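Local coordinates for Lactamase_B domain-containing protein (Bacillus lehensis G1, PDB 7EV5), which binds two zinc ions in a metallo-beta-lactamase fold and probably acts as a hydrolase combining B3 beta-lactamase and glyoxalase II activities, at residues A[5-16]-A[28-39]; A[116-126]-A[135-143]. One frame throughout, in Å; residues are numbered along the deposited sequence.

Contact 1. Residues A[5-16]-A[28-39]; sequences IPLGPIQTNAYV and DPGGDAEALITW
Asp28 OD2 is gripped by several donors, and one of them, water 3, bridges the contact by donating also to Asn13 O, 2.9 Å away. The same carboxylate oxygen takes further hydrogen bonds from Thr53 OG1 and His59 ND1. Because His59 is a zinc ligand, Asp28 belongs to the second shell of the metal site and probably helps to set the orientation of the imidazole. Water 2 makes a second link, donating to both Thr12 O and Asp28 O. Water 1 accepts from Gly8 N and donates to Asp32 OD2 at 2.6 Å, so at three points solvent joins the hairpin of strands 2-7 and 12-18 to segment 28-39.

Where the hairpin turns, backbone meets backbone: Gly8 and Gly31 approach to 4.3 Å between their CA atoms, a closeness that depends mainly on Gly31 having no side chain. Gly8 O is also held within the turn by Gln11 N and Gln11 NE2, which reach it from opposite faces of its carbonyl plane.

Farther along, the contact becomes apolar. Leu7 lays CB 3.4 Å from Gly31 O, while its CD1 meets Leu36 CB and its CD2 lies by Asp32 at the helix N-cap. With CG anti to the backbone N (chi1 176°), Leu36 extends CD1 to both Ile5 CD1 and Val16 CG2, 3.9 Å from each. Ile5 CD1 also sits over the Trp39 indole in a CH-pi contact, 4.1 Å from the six-membered ring centroid and 21° off its normal, and Val16 CG1 abuts the ring edge in plane.

Helix 33-42 thus packs against the edge hairpin of the first sheet, within the beta-alpha-beta connection from strand 23-27 to strand 46-51, while Ala33 and Ile37 touch helix 63-70.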
loop_
_atom_site.group_PDB
_atom_site.type_symbol
_atom_site.label_atom_id
_atom_site.label_comp_id
_atom_site.label_asym_id
_atom_site.label_seq_id
_atom_site.Cartn_x
_atom_site.Cartn_y
_atom_site.Cartn_z
ATOM N N ILE A 5 10.146 2.573 4.126
ATOM C CA ILE A 5 11.162 2.986 3.157
ATOM C C ILE A 5 10.555 3.999 2.194
ATOM O O ILE A 5 9.929 3.611 1.196
ATOM C CB ILE A 5 11.753 1.771 2.421
ATOM C CG1 ILE A 5 12.268 0.733 3.431
ATOM C CG2 ILE A 5 12.870 2.206 1.480
ATOM C CD1 ILE A 5 12.845 -0.531 2.819
ATOM N N PRO A 6 10.708 5.301 2.443
ATOM C CA PRO A 6 10.222 6.288 1.473
ATOM C C PRO A 6 11.051 6.217 0.201
ATOM O O PRO A 6 12.276 6.091 0.254
ATOM C CB PRO A 6 10.434 7.629 2.191
ATOM C CG PRO A 6 10.595 7.288 3.628
ATOM C CD PRO A 6 11.197 5.923 3.683
ATOM N N LEU A 7 10.375 6.279 -0.953
ATOM C CA LEU A 7 11.034 6.069 -2.235
ATOM C C LEU A 7 10.526 7.044 -3.286
ATOM O O LEU A 7 9.337 7.363 -3.331
ATOM C CB LEU A 7 10.780 4.654 -2.764
ATOM C CG LEU A 7 11.380 3.488 -1.978
ATOM C CD1 LEU A 7 10.757 2.182 -2.442
ATOM C CD2 LEU A 7 12.894 3.436 -2.131
ATOM N N GLY A 8 11.435 7.482 -4.156
ATOM C CA GLY A 8 11.086 8.311 -5.283
ATOM C C GLY A 8 10.944 9.771 -4.912
ATOM O O GLY A 8 10.973 10.144 -3.737
ATOM N N PRO A 9 10.787 10.634 -5.918
ATOM C CA PRO A 9 10.588 12.058 -5.618
ATOM C C PRO A 9 9.378 12.328 -4.741
ATOM O O PRO A 9 9.421 13.245 -3.913
ATOM C CB PRO A 9 10.452 12.703 -7.005
ATOM C CG PRO A 9 10.096 11.575 -7.923
ATOM C CD PRO A 9 10.792 10.372 -7.367
ATOM N N ILE A 10 8.300 11.552 -4.888
ATOM C CA ILE A 10 7.129 11.748 -4.037
ATOM C C ILE A 10 7.391 11.293 -2.605
ATOM O O ILE A 10 6.720 11.757 -1.671
ATOM C CB ILE A 10 5.908 11.039 -4.658
ATOM C CG1 ILE A 10 5.743 11.438 -6.127
ATOM C CG2 ILE A 10 4.631 11.325 -3.861
ATOM C CD1 ILE A 10 5.366 12.887 -6.326
ATOM N N GLN A 11 8.366 10.403 -2.409
ATOM C CA GLN A 11 8.722 9.856 -1.101
ATOM C C GLN A 11 7.619 8.982 -0.512
ATOM O O GLN A 11 7.507 8.855 0.710
ATOM C CB GLN A 11 9.188 10.931 -0.113
ATOM C CG GLN A 11 10.552 11.526 -0.467
ATOM C CD GLN A 11 11.696 10.580 -0.137
ATOM O OE1 GLN A 11 12.091 10.454 1.021
ATOM N NE2 GLN A 11 12.225 9.908 -1.147
ATOM N N THR A 12 6.815 8.375 -1.386
ATOM C CA THR A 12 5.820 7.404 -0.957
ATOM C C THR A 12 6.481 6.285 -0.166
ATOM O O THR A 12 7.553 5.786 -0.534
ATOM C CB THR A 12 5.156 6.822 -2.198
ATOM O OG1 THR A 12 4.560 7.896 -2.938
ATOM C CG2 THR A 12 4.058 5.813 -1.831
ATOM N N ASN A 13 5.824 5.877 0.917
ATOM C CA ASN A 13 6.365 4.836 1.791
ATOM C C ASN A 13 6.114 3.465 1.179
ATOM O O ASN A 13 4.967 3.009 1.112
ATOM C CB ASN A 13 5.684 4.884 3.154
ATOM C CG ASN A 13 5.979 6.147 3.915
ATOM O OD1 ASN A 13 7.121 6.596 3.959
ATOM N ND2 ASN A 13 4.958 6.723 4.534
ATOM N N ALA A 14 7.175 2.798 0.745
ATOM C CA ALA A 14 7.110 1.351 0.640
ATOM C C ALA A 14 7.290 0.762 2.029
ATOM O O ALA A 14 7.759 1.426 2.954
ATOM C CB ALA A 14 8.233 0.827 -0.258
ATOM N N TYR A 15 6.922 -0.502 2.177
ATOM C CA TYR A 15 7.166 -1.217 3.423
ATOM C C TYR A 15 7.744 -2.582 3.108
ATOM O O TYR A 15 7.336 -3.230 2.143
ATOM C CB TYR A 15 5.887 -1.381 4.274
ATOM C CG TYR A 15 5.410 -0.053 4.769
ATOM C CD1 TYR A 15 5.946 0.512 5.914
ATOM C CD2 TYR A 15 4.462 0.669 4.064
ATOM C CE1 TYR A 15 5.542 1.749 6.349
ATOM C CE2 TYR A 15 4.061 1.921 4.485
ATOM C CZ TYR A 15 4.595 2.454 5.640
ATOM O OH TYR A 15 4.208 3.706 6.087
ATOM N N VAL A 16 8.698 -3.021 3.920
ATOM C CA VAL A 16 9.149 -4.403 3.877
ATOM C C VAL A 16 8.857 -5.026 5.230
ATOM O O VAL A 16 9.407 -4.590 6.249
ATOM C CB VAL A 16 10.635 -4.536 3.518
ATOM C CG1 VAL A 16 11.002 -6.013 3.500
ATOM C CG2 VAL A 16 10.921 -3.900 2.166
ATOM N N ASP A 28 3.912 -1.694 -1.890
ATOM C CA ASP A 28 3.977 -0.411 -2.579
ATOM C C ASP A 28 5.386 0.070 -2.935
ATOM O O ASP A 28 5.812 1.139 -2.482
ATOM C CB ASP A 28 3.248 0.664 -1.779
ATOM C CG ASP A 28 1.758 0.417 -1.659
ATOM O OD1 ASP A 28 1.258 -0.618 -2.140
ATOM O OD2 ASP A 28 1.065 1.275 -1.062
ATOM N N PRO A 29 6.136 -0.693 -3.735
ATOM C CA PRO A 29 7.444 -0.220 -4.212
ATOM C C PRO A 29 7.288 0.836 -5.299
ATOM O O PRO A 29 7.096 0.507 -6.474
ATOM C CB PRO A 29 8.093 -1.505 -4.740
ATOM C CG PRO A 29 6.950 -2.331 -5.238
ATOM C CD PRO A 29 5.747 -1.965 -4.369
ATOM N N GLY A 30 7.357 2.106 -4.901
ATOM C CA GLY A 30 6.849 3.181 -5.729
ATOM C C GLY A 30 7.846 3.884 -6.627
ATOM O O GLY A 30 7.452 4.516 -7.606
ATOM N N GLY A 31 9.127 3.787 -6.292
ATOM C CA GLY A 31 10.168 4.481 -7.030
ATOM C C GLY A 31 11.507 4.009 -6.520
ATOM O O GLY A 31 11.588 3.113 -5.678
ATOM N N ASP A 32 12.565 4.618 -7.059
ATOM C CA ASP A 32 13.942 4.353 -6.631
ATOM C C ASP A 32 14.175 2.856 -6.417
ATOM O O ASP A 32 14.607 2.405 -5.352
ATOM C CB ASP A 32 14.281 5.172 -5.388
ATOM C CG ASP A 32 15.766 5.336 -5.172
ATOM O OD1 ASP A 32 16.569 4.744 -5.927
ATOM O OD2 ASP A 32 16.128 6.067 -4.232
ATOM N N ALA A 33 13.855 2.074 -7.457
ATOM C CA ALA A 33 13.881 0.619 -7.338
ATOM C C ALA A 33 15.223 0.121 -6.829
ATOM O O ALA A 33 15.278 -0.804 -6.016
ATOM C CB ALA A 33 13.569 -0.030 -8.688
ATOM N N GLU A 34 16.315 0.731 -7.293
ATOM C CA GLU A 34 17.647 0.241 -6.959
ATOM C C GLU A 34 17.944 0.398 -5.473
ATOM O O GLU A 34 18.603 -0.460 -4.877
ATOM C CB GLU A 34 18.693 0.959 -7.817
ATOM C CG GLU A 34 18.630 0.618 -9.298
ATOM C CD GLU A 34 17.401 1.180 -9.986
ATOM O OE1 GLU A 34 16.961 2.302 -9.628
ATOM O OE2 GLU A 34 16.876 0.491 -10.883
ATOM N N ALA A 35 17.458 1.470 -4.851
ATOM C CA ALA A 35 17.638 1.615 -3.410
ATOM C C ALA A 35 16.920 0.506 -2.651
ATOM O O ALA A 35 17.445 -0.026 -1.665
ATOM C CB ALA A 35 17.138 2.980 -2.949
ATOM N N LEU A 36 15.707 0.156 -3.085
ATOM C CA LEU A 36 14.958 -0.899 -2.414
ATOM C C LEU A 36 15.569 -2.269 -2.681
ATOM O O LEU A 36 15.732 -3.066 -1.750
ATOM C CB LEU A 36 13.493 -0.860 -2.850
ATOM C CG LEU A 36 12.615 -1.986 -2.284
ATOM C CD1 LEU A 36 12.544 -1.937 -0.773
ATOM C CD2 LEU A 36 11.217 -1.897 -2.895
ATOM N N ILE A 37 15.914 -2.555 -3.944
ATOM C CA ILE A 37 16.461 -3.867 -4.304
ATOM C C ILE A 37 17.795 -4.107 -3.608
ATOM O O ILE A 37 18.024 -5.175 -3.027
ATOM C CB ILE A 37 16.584 -4.007 -5.834
ATOM C CG1 ILE A 37 15.200 -4.152 -6.469
ATOM C CG2 ILE A 37 17.455 -5.214 -6.200
ATOM C CD1 ILE A 37 15.186 -3.845 -7.955
ATOM N N THR A 38 18.692 -3.114 -3.650
ATOM C CA THR A 38 20.000 -3.300 -3.023
ATOM C C THR A 38 19.889 -3.416 -1.509
ATOM O O THR A 38 20.657 -4.167 -0.899
ATOM C CB THR A 38 21.003 -2.217 -3.443
ATOM O OG1 THR A 38 20.528 -0.925 -3.056
ATOM C CG2 THR A 38 21.249 -2.250 -4.954
ATOM N N TRP A 39 18.940 -2.706 -0.878
ATOM C CA TRP A 39 18.740 -2.883 0.559
ATOM C C TRP A 39 18.314 -4.307 0.881
ATOM O O TRP A 39 18.859 -4.939 1.796
ATOM C CB TRP A 39 17.718 -1.887 1.109
ATOM C CG TRP A 39 17.471 -2.057 2.589
ATOM C CD1 TRP A 39 18.241 -1.574 3.595
ATOM C CD2 TRP A 39 16.400 -2.777 3.216
ATOM N NE1 TRP A 39 17.713 -1.930 4.813
ATOM C CE2 TRP A 39 16.584 -2.676 4.606
ATOM C CE3 TRP A 39 15.302 -3.498 2.737
ATOM C CZ2 TRP A 39 15.710 -3.260 5.523
ATOM C CZ3 TRP A 39 14.434 -4.078 3.652
ATOM C CH2 TRP A 39 14.644 -3.953 5.027
HETATM O O HOH W 1 14.242 7.695 -3.339
HETATM O O HOH W 2 7.078 3.683 -2.461
HETATM O O HOH W 3 2.165 2.371 1.344
#

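Contact 2. Residues A[116-126]-A[135-143]; sequences LTIGTFTFSVF and SVSYYYQKE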
loop_
_atom_site.group_PDB
_atom_site.type_symbol
_atom_site.label_atom_id
_atom_site.label_comp_id
_atom_site.label_asym_id
_atom_site.label_seq_id
_atom_site.Cartn_x
_atom_site.Cartn_y
_atom_site.Cartn_z
ATOM N N LEU A 116 -5.574 -13.349 3.404
ATOM C CA LEU A 116 -4.548 -13.630 2.409
ATOM C C LEU A 116 -3.323 -14.147 3.148
ATOM O O LEU A 116 -2.851 -13.505 4.093
ATOM C CB LEU A 116 -4.183 -12.354 1.638
ATOM C CG LEU A 116 -3.012 -12.447 0.669
ATOM C CD1 LEU A 116 -3.288 -13.497 -0.396
ATOM C CD2 LEU A 116 -2.766 -11.080 0.037
ATOM N N THR A 117 -2.806 -15.298 2.721
ATOM C CA THR A 117 -1.607 -15.875 3.314
ATOM C C THR A 117 -0.479 -15.890 2.290
ATOM O O THR A 117 -0.635 -16.440 1.197
ATOM C CB THR A 117 -1.884 -17.272 3.863
ATOM O OG1 THR A 117 -2.826 -17.167 4.936
ATOM C CG2 THR A 117 -0.608 -17.895 4.387
ATOM N N ILE A 118 0.642 -15.267 2.645
ATOM C CA ILE A 118 1.844 -15.222 1.821
ATOM C C ILE A 118 2.921 -15.957 2.609
ATOM O O ILE A 118 3.459 -15.415 3.582
ATOM C CB ILE A 118 2.284 -13.777 1.519
ATOM C CG1 ILE A 118 1.169 -12.970 0.821
ATOM C CG2 ILE A 118 3.578 -13.772 0.686
ATOM C CD1 ILE A 118 0.819 -13.451 -0.573
ATOM N N GLY A 119 3.239 -17.178 2.199
ATOM C CA GLY A 119 4.161 -17.973 3.000
ATOM C C GLY A 119 3.557 -18.205 4.373
ATOM O O GLY A 119 2.433 -18.702 4.496
ATOM N N THR A 120 4.278 -17.829 5.430
ATOM C CA THR A 120 3.723 -17.901 6.778
ATOM C C THR A 120 3.182 -16.566 7.283
ATOM O O THR A 120 2.812 -16.462 8.456
ATOM C CB THR A 120 4.730 -18.487 7.773
ATOM O OG1 THR A 120 5.964 -17.769 7.694
ATOM C CG2 THR A 120 4.971 -19.968 7.496
ATOM N N PHE A 121 3.119 -15.542 6.432
ATOM C CA PHE A 121 2.502 -14.273 6.805
ATOM C C PHE A 121 1.017 -14.338 6.480
ATOM O O PHE A 121 0.646 -14.533 5.317
ATOM C CB PHE A 121 3.105 -13.114 6.013
ATOM C CG PHE A 121 4.593 -12.961 6.158
ATOM C CD1 PHE A 121 5.132 -12.164 7.159
ATOM C CD2 PHE A 121 5.449 -13.585 5.276
ATOM C CE1 PHE A 121 6.503 -12.003 7.273
ATOM C CE2 PHE A 121 6.830 -13.434 5.390
ATOM C CZ PHE A 121 7.353 -12.636 6.394
ATOM N N THR A 122 0.168 -14.149 7.482
ATOM C CA THR A 122 -1.263 -14.071 7.228
ATOM C C THR A 122 -1.761 -12.654 7.466
ATOM O O THR A 122 -1.364 -11.992 8.432
ATOM C CB THR A 122 -2.057 -15.085 8.055
ATOM O OG1 THR A 122 -1.597 -16.400 7.733
ATOM C CG2 THR A 122 -3.549 -15.002 7.722
ATOM N N PHE A 123 -2.617 -12.198 6.557
ATOM C CA PHE A 123 -3.189 -10.867 6.608
ATOM C C PHE A 123 -4.700 -10.962 6.557
ATOM O O PHE A 123 -5.256 -11.846 5.894
ATOM C CB PHE A 123 -2.758 -10.057 5.380
ATOM C CG PHE A 123 -1.276 -9.948 5.220
ATOM C CD1 PHE A 123 -0.557 -8.996 5.928
ATOM C CD2 PHE A 123 -0.603 -10.787 4.358
ATOM C CE1 PHE A 123 0.822 -8.897 5.779
ATOM C CE2 PHE A 123 0.767 -10.694 4.199
ATOM C CZ PHE A 123 1.481 -9.748 4.905
ATOM N N SER A 124 -5.353 -10.069 7.283
ATOM C CA SER A 124 -6.747 -9.754 7.033
ATOM C C SER A 124 -6.790 -8.647 5.990
ATOM O O SER A 124 -6.004 -7.695 6.038
ATOM C CB SER A 124 -7.428 -9.278 8.316
ATOM O OG SER A 124 -7.669 -10.356 9.198
ATOM N N VAL A 125 -7.690 -8.780 5.027
ATOM C CA VAL A 125 -7.774 -7.842 3.913
ATOM C C VAL A 125 -9.085 -7.081 3.999
ATOM O O VAL A 125 -10.164 -7.684 4.074
ATOM C CB VAL A 125 -7.652 -8.567 2.565
ATOM C CG1 VAL A 125 -7.818 -7.589 1.428
ATOM C CG2 VAL A 125 -6.321 -9.309 2.483
ATOM N N PHE A 126 -8.997 -5.760 3.970
ATOM C CA PHE A 126 -10.171 -4.908 3.935
ATOM C C PHE A 126 -10.174 -4.125 2.635
ATOM O O PHE A 126 -9.146 -3.581 2.227
ATOM C CB PHE A 126 -10.151 -3.929 5.101
ATOM C CG PHE A 126 -10.183 -4.592 6.451
ATOM C CD1 PHE A 126 -11.387 -4.854 7.080
ATOM C CD2 PHE A 126 -9.014 -4.960 7.082
ATOM C CE1 PHE A 126 -11.415 -5.456 8.330
ATOM C CE2 PHE A 126 -9.031 -5.569 8.331
ATOM C CZ PHE A 126 -10.239 -5.817 8.950
ATOM N N SER A 135 -8.476 0.481 -3.642
ATOM C CA SER A 135 -7.668 0.588 -2.435
ATOM C C SER A 135 -8.028 -0.531 -1.467
ATOM O O SER A 135 -9.201 -0.726 -1.121
ATOM C CB SER A 135 -7.952 1.918 -1.751
ATOM O OG SER A 135 -7.159 2.973 -2.258
ATOM N N VAL A 136 -6.996 -1.223 -0.994
ATOM C CA VAL A 136 -7.159 -2.245 0.024
ATOM C C VAL A 136 -6.161 -1.987 1.137
ATOM O O VAL A 136 -5.140 -1.314 0.965
ATOM C CB VAL A 136 -7.023 -3.692 -0.495
ATOM C CG1 VAL A 136 -8.058 -3.985 -1.578
ATOM C CG2 VAL A 136 -5.621 -3.948 -0.993
ATOM N N SER A 137 -6.514 -2.484 2.319
ATOM C CA SER A 137 -5.667 -2.400 3.506
ATOM C C SER A 137 -5.361 -3.799 4.016
ATOM O O SER A 137 -6.266 -4.637 4.135
ATOM C CB SER A 137 -6.350 -1.584 4.599
ATOM O OG SER A 137 -6.590 -0.269 4.135
ATOM N N TYR A 138 -4.094 -4.048 4.316
ATOM C CA TYR A 138 -3.630 -5.366 4.734
ATOM C C TYR A 138 -3.292 -5.306 6.220
ATOM O O TYR A 138 -2.344 -4.620 6.618
ATOM C CB TYR A 138 -2.385 -5.761 3.949
ATOM C CG TYR A 138 -2.525 -5.757 2.433
ATOM C CD1 TYR A 138 -2.981 -6.882 1.761
ATOM C CD2 TYR A 138 -2.178 -4.639 1.677
ATOM C CE1 TYR A 138 -3.090 -6.907 0.388
ATOM C CE2 TYR A 138 -2.267 -4.656 0.291
ATOM C CZ TYR A 138 -2.732 -5.798 -0.342
ATOM O OH TYR A 138 -2.837 -5.842 -1.708
ATOM N N TYR A 139 -4.058 -6.017 7.038
ATOM C CA TYR A 139 -3.856 -6.030 8.483
ATOM C C TYR A 139 -3.049 -7.264 8.868
ATOM O O TYR A 139 -3.461 -8.397 8.596
ATOM C CB TYR A 139 -5.208 -6.028 9.193
ATOM C CG TYR A 139 -5.150 -6.169 10.697
ATOM C CD1 TYR A 139 -4.392 -5.306 11.469
ATOM C CD2 TYR A 139 -5.897 -7.143 11.344
ATOM C CE1 TYR A 139 -4.348 -5.430 12.857
ATOM C CE2 TYR A 139 -5.864 -7.271 12.720
ATOM C CZ TYR A 139 -5.090 -6.411 13.470
ATOM O OH TYR A 139 -5.065 -6.542 14.841
ATOM N N TYR A 140 -1.891 -7.038 9.488
ATOM C CA TYR A 140 -1.007 -8.100 9.967
ATOM C C TYR A 140 -1.160 -8.172 11.482
ATOM O O TYR A 140 -0.559 -7.382 12.214
ATOM C CB TYR A 140 0.424 -7.743 9.588
ATOM C CG TYR A 140 1.463 -8.790 9.889
ATOM C CD1 TYR A 140 1.363 -10.073 9.364
ATOM C CD2 TYR A 140 2.570 -8.486 10.687
ATOM C CE1 TYR A 140 2.340 -11.026 9.619
ATOM C CE2 TYR A 140 3.546 -9.439 10.953
ATOM C CZ TYR A 140 3.419 -10.704 10.413
ATOM O OH TYR A 140 4.379 -11.662 10.661
ATOM N N GLN A 141 -1.959 -9.130 11.958
ATOM C CA GLN A 141 -2.280 -9.167 13.384
ATOM C C GLN A 141 -1.052 -9.489 14.235
ATOM O O GLN A 141 -0.893 -8.934 15.331
ATOM C CB GLN A 141 -3.423 -10.154 13.646
ATOM C CG GLN A 141 -3.868 -10.190 15.100
ATOM C CD GLN A 141 -5.318 -10.592 15.267
ATOM O OE1 GLN A 141 -5.973 -11.017 14.315
ATOM N NE2 GLN A 141 -5.831 -10.461 16.488
ATOM N N LYS A 142 -0.150 -10.339 13.725
ATOM C CA LYS A 142 0.957 -10.847 14.542
ATOM C C LYS A 142 1.800 -9.722 15.136
ATOM O O LYS A 142 2.199 -9.787 16.305
ATOM C CB LYS A 142 1.824 -11.805 13.726
ATOM C CG LYS A 142 2.976 -12.435 14.503
ATOM C CD LYS A 142 3.810 -13.332 13.599
ATOM C CE LYS A 142 4.614 -14.351 14.394
ATOM N NZ LYS A 142 5.661 -13.715 15.234
ATOM N N GLU A 143 2.097 -8.689 14.352
ATOM C CA GLU A 143 2.834 -7.538 14.854
ATOM C C GLU A 143 1.980 -6.284 14.920
ATOM O O GLU A 143 2.520 -5.189 15.085
ATOM C CB GLU A 143 4.118 -7.293 14.057
ATOM C CG GLU A 143 5.106 -8.463 14.065
ATOM C CD GLU A 143 5.698 -8.750 15.437
ATOM O OE1 GLU A 143 5.749 -7.829 16.273
ATOM O OE2 GLU A 143 6.118 -9.903 15.673
HETATM O O HOH W 4 4.190 -14.165 10.276
HETATM O O HOH W 5 -0.696 -12.251 11.480
HETATM O O HOH W 6 -3.214 -11.072 10.295
#
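Strands 121-126 and 136-140 run antiparallel, their segment axes at 141° and 4.5 Å apart at closest approach, as neighbours in a beta hairpin of the second sheet of the metallo-beta-lactamase fold. Two hydrogen-bonded pairs, Ser124 with Tyr139 and Phe126 with Ser137, flank the non-hydrogen-bonded pair Val125-Tyr138. Together they contribute four backbone bonds, among them Tyr139 N to Ser124 O at 2.8 Å.

Side chains separate by sheet face. Phe126 and Tyr139 run alongside each other on one face, both reaching in the same direction, with Tyr139 CB 3.9 Å from Phe126 CE2 at the ring edge. Val125 and Tyr138 share the other, where Val125 CG2 packs on Tyr138 CD1; the Tyr138 hydroxyl is hydrogen-bonded to Leu52 O and its ring touches Leu51 of the first sheet.

At the far end Tyr140, its CG anti to the backbone N (chi1 -174°), carries its ring over toward Phe121 and Phe123. CD1 approaches Phe123 CE1 to 3.8 Å, the two planes inclined at 43°, and Thr122 O meets the tyrosine edge. Beyond it, water 4 lies 2.5 Å from Tyr140 OH and donates to Thr120 O.

Overall arrangement
From the N terminus, the chain first forms the hairpin 5-16, passes through strand 23-27 and returns in segment 28-39, closing contact 1 across an 11-residue connection. It then builds the rest of the first sheet and, in the loop after strand 46-51, supplies the zinc ligands His54, His56, Asp58 and His59. Contact 2 opens only afterwards, at 116-126, and closes after eight residues that include His131. The two loops follow in series, neither nested nor crossed. Their centres lie about 20 Å apart, and they do not touch: contact 1 joins the first sheet to one of the helices packed on it, 33-42, and contact 2 joins neighbouring strands of the second.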